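Local coordinates for protein cysteine hydrolase (Vibrio cholerae, PDB 6V98) that probably acts as a cysteine hydrolase toxin of the papain-like peptidase clan, delivered into rival cells by the type VI secretion system, at residues Tyr59-Arg64 against Arg77-Ser82. Residues are numbered along the deposited sequence; the frame is centred on the assembly and turned at random.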
loop_
_atom_site.group_PDB
_atom_site.type_symbol
_atom_site.label_atom_id
_atom_site.label_comp_id
_atom_site.label_asym_id
_atom_site.label_seq_id
_atom_site.Cartn_x
_atom_site.Cartn_y
_atom_site.Cartn_z
ATOM N N TYR A 59 3.590 -6.805 2.253
ATOM C CA TYR A 59 2.779 -6.064 1.298
ATOM C C TYR A 59 1.346 -6.567 1.375
ATOM O O TYR A 59 1.109 -7.779 1.344
ATOM C CB TYR A 59 3.326 -6.191 -0.136
ATOM C CG TYR A 59 2.449 -5.497 -1.153
ATOM C CD1 TYR A 59 1.439 -6.194 -1.815
ATOM C CD2 TYR A 59 2.601 -4.143 -1.428
ATOM C CE1 TYR A 59 0.606 -5.558 -2.728
ATOM C CE2 TYR A 59 1.767 -3.496 -2.328
ATOM C CZ TYR A 59 0.779 -4.206 -2.972
ATOM O OH TYR A 59 -0.039 -3.585 -3.883
ATOM N N TYR A 60 0.399 -5.632 1.507
ATOM C CA TYR A 60 -1.023 -5.933 1.556
ATOM C C TYR A 60 -1.773 -5.018 0.606
ATOM O O TYR A 60 -1.349 -3.889 0.336
ATOM C CB TYR A 60 -1.591 -5.739 2.973
ATOM C CG TYR A 60 -1.298 -6.862 3.935
ATOM C CD1 TYR A 60 -0.058 -6.976 4.572
ATOM C CD2 TYR A 60 -2.273 -7.807 4.220
ATOM C CE1 TYR A 60 0.189 -8.022 5.472
ATOM C CE2 TYR A 60 -2.045 -8.843 5.109
ATOM C CZ TYR A 60 -0.825 -8.954 5.732
ATOM O OH TYR A 60 -0.646 -10.007 6.605
ATOM N N GLU A 61 -2.912 -5.504 0.116
ATOM C CA GLU A 61 -3.778 -4.669 -0.699
ATOM C C GLU A 61 -5.205 -5.194 -0.598
ATOM O O GLU A 61 -5.444 -6.331 -0.185
ATOM C CB GLU A 61 -3.317 -4.649 -2.170
ATOM C CG GLU A 61 -3.334 -6.022 -2.810
ATOM C CD GLU A 61 -2.476 -6.097 -4.057
ATOM O OE1 GLU A 61 -2.255 -5.042 -4.679
ATOM O OE2 GLU A 61 -2.039 -7.214 -4.404
ATOM N N TYR A 62 -6.146 -4.349 -1.011
ATOM C CA TYR A 62 -7.567 -4.669 -1.010
ATOM C C TYR A 62 -8.124 -4.397 -2.395
ATOM O O TYR A 62 -7.834 -3.357 -2.990
ATOM C CB TYR A 62 -8.292 -3.825 0.024
ATOM C CG TYR A 62 -9.797 -3.950 -0.018
ATOM C CD1 TYR A 62 -10.430 -5.085 0.472
ATOM C CD2 TYR A 62 -10.584 -2.928 -0.542
ATOM C CE1 TYR A 62 -11.825 -5.191 0.451
ATOM C CE2 TYR A 62 -11.969 -3.035 -0.578
ATOM C CZ TYR A 62 -12.572 -4.171 -0.081
ATOM O OH TYR A 62 -13.932 -4.285 -0.099
ATOM N N GLY A 63 -8.916 -5.319 -2.919
ATOM C CA GLY A 63 -9.383 -5.131 -4.275
ATOM C C GLY A 63 -10.308 -6.251 -4.676
ATOM O O GLY A 63 -10.719 -7.068 -3.851
ATOM N N ARG A 64 -10.624 -6.290 -5.968
ATOM C CA ARG A 64 -11.570 -7.288 -6.459
ATOM C C ARG A 64 -10.814 -8.577 -6.781
ATOM O O ARG A 64 -10.580 -8.952 -7.930
ATOM C CB ARG A 64 -12.360 -6.732 -7.636
ATOM C CG ARG A 64 -13.488 -5.819 -7.145
ATOM C CD ARG A 64 -14.445 -5.419 -8.246
ATOM N NE ARG A 64 -13.819 -4.502 -9.190
ATOM C CZ ARG A 64 -14.485 -3.829 -10.124
ATOM N NH1 ARG A 64 -15.801 -3.971 -10.238
ATOM N NH2 ARG A 64 -13.836 -3.015 -10.944
ATOM N N ARG A 77 -5.616 -9.099 0.305
ATOM C CA ARG A 77 -4.649 -10.149 0.044
ATOM C C ARG A 77 -3.263 -9.671 0.430
ATOM O O ARG A 77 -2.969 -8.469 0.467
ATOM C CB ARG A 77 -4.710 -10.625 -1.420
ATOM C CG ARG A 77 -3.860 -9.904 -2.399
ATOM C CD ARG A 77 -3.806 -10.643 -3.770
ATOM N NE ARG A 77 -3.150 -9.791 -4.753
ATOM C CZ ARG A 77 -2.997 -10.068 -6.042
ATOM N NH1 ARG A 77 -3.458 -11.206 -6.557
ATOM N NH2 ARG A 77 -2.371 -9.195 -6.821
ATOM N N LYS A 78 -2.433 -10.643 0.766
ATOM C CA LYS A 78 -1.049 -10.433 1.135
ATOM C C LYS A 78 -0.208 -11.027 0.020
ATOM O O LYS A 78 -0.498 -12.133 -0.439
ATOM C CB LYS A 78 -0.757 -11.128 2.459
ATOM C CG LYS A 78 0.678 -11.129 2.860
ATOM C CD LYS A 78 0.848 -11.909 4.158
ATOM C CE LYS A 78 2.221 -11.636 4.734
ATOM N NZ LYS A 78 3.289 -12.058 3.783
ATOM N N VAL A 79 0.789 -10.283 -0.443
ATOM C CA VAL A 79 1.697 -10.761 -1.483
ATOM C C VAL A 79 3.081 -10.853 -0.867
ATOM O O VAL A 79 3.595 -9.855 -0.351
ATOM C CB VAL A 79 1.725 -9.836 -2.706
ATOM C CG1 VAL A 79 2.672 -10.414 -3.774
ATOM C CG2 VAL A 79 0.324 -9.627 -3.257
ATOM N N GLY A 80 3.686 -12.038 -0.925
ATOM C CA GLY A 80 5.057 -12.183 -0.464
ATOM C C GLY A 80 6.022 -11.327 -1.265
ATOM O O GLY A 80 5.948 -11.310 -2.497
ATOM N N VAL A 81 6.906 -10.591 -0.584
ATOM C CA VAL A 81 7.931 -9.777 -1.230
ATOM C C VAL A 81 9.255 -9.986 -0.507
ATOM O O VAL A 81 9.314 -10.525 0.602
ATOM C CB VAL A 81 7.583 -8.272 -1.264
ATOM C CG1 VAL A 81 6.378 -8.013 -2.174
ATOM C CG2 VAL A 81 7.328 -7.741 0.146
ATOM N N SER A 82 10.332 -9.560 -1.159
ATOM C CA SER A 82 11.639 -9.612 -0.523
ATOM C C SER A 82 11.692 -8.638 0.646
ATOM O O SER A 82 10.973 -7.637 0.682
ATOM C CB SER A 82 12.746 -9.282 -1.530
ATOM O OG SER A 82 12.740 -10.192 -2.623
HETATM O O HOH W 1 4.037 -9.744 2.390
#
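Glu61 and Arg77 form an antiparallel hydrogen-bonded pair: Glu61 N donates to Arg77 O at 3.0 Å, and Arg77 N returns the bond to Glu61 O at 2.8 Å. Tyr60 and Lys78 make the adjacent non-hydrogen-bonded pair, with their CA atoms 4.5 Å apart. Beyond it Val79 N still reaches Tyr59 O, but 33° out of the carbonyl plane, and a water takes over by bridging Tyr59 N, Val79 O and Lys78 NZ.

On one face of the sheet the extended Arg77 side chain runs beside Glu61, and its NE meets Glu61 OE2 at 2.8 Å in a salt bridge. Arg77 NH2 joins Glu61 OE2 at 3.1 Å. This oxygen lies in the guanidinium plane, at the NE/NH2 edge, while the carboxylate plane is turned 41° from it. Ser107 OG of helix 93-107 also bonds OE2. The other oxygen, OE1, is held by His44 NE2 and by Tyr59 OH, the hydroxyl arriving from above the carboxylate plane. With both oxygens gripped, the buried carboxylate's rotation is fixed. Tyr59 CD1 packs on Val79 CB at 3.8 Å.

On the opposite face, with Tyr60 and Lys78, the backbone sets Lys78 CB over the Tyr60 ring, a CH-pi contact 4.0 Å from the centroid. Lys78 CG, anti to the backbone N (chi1 173°), carries the chain on along the ring, bringing Lys78 CD to 3.4 Å from Tyr60 OH; the ring also touches helix 123-134.

The geometry is that of a beta hairpin with a long connection, strand 75-78 forming an outermost strand of the antiparallel sheet between these helices.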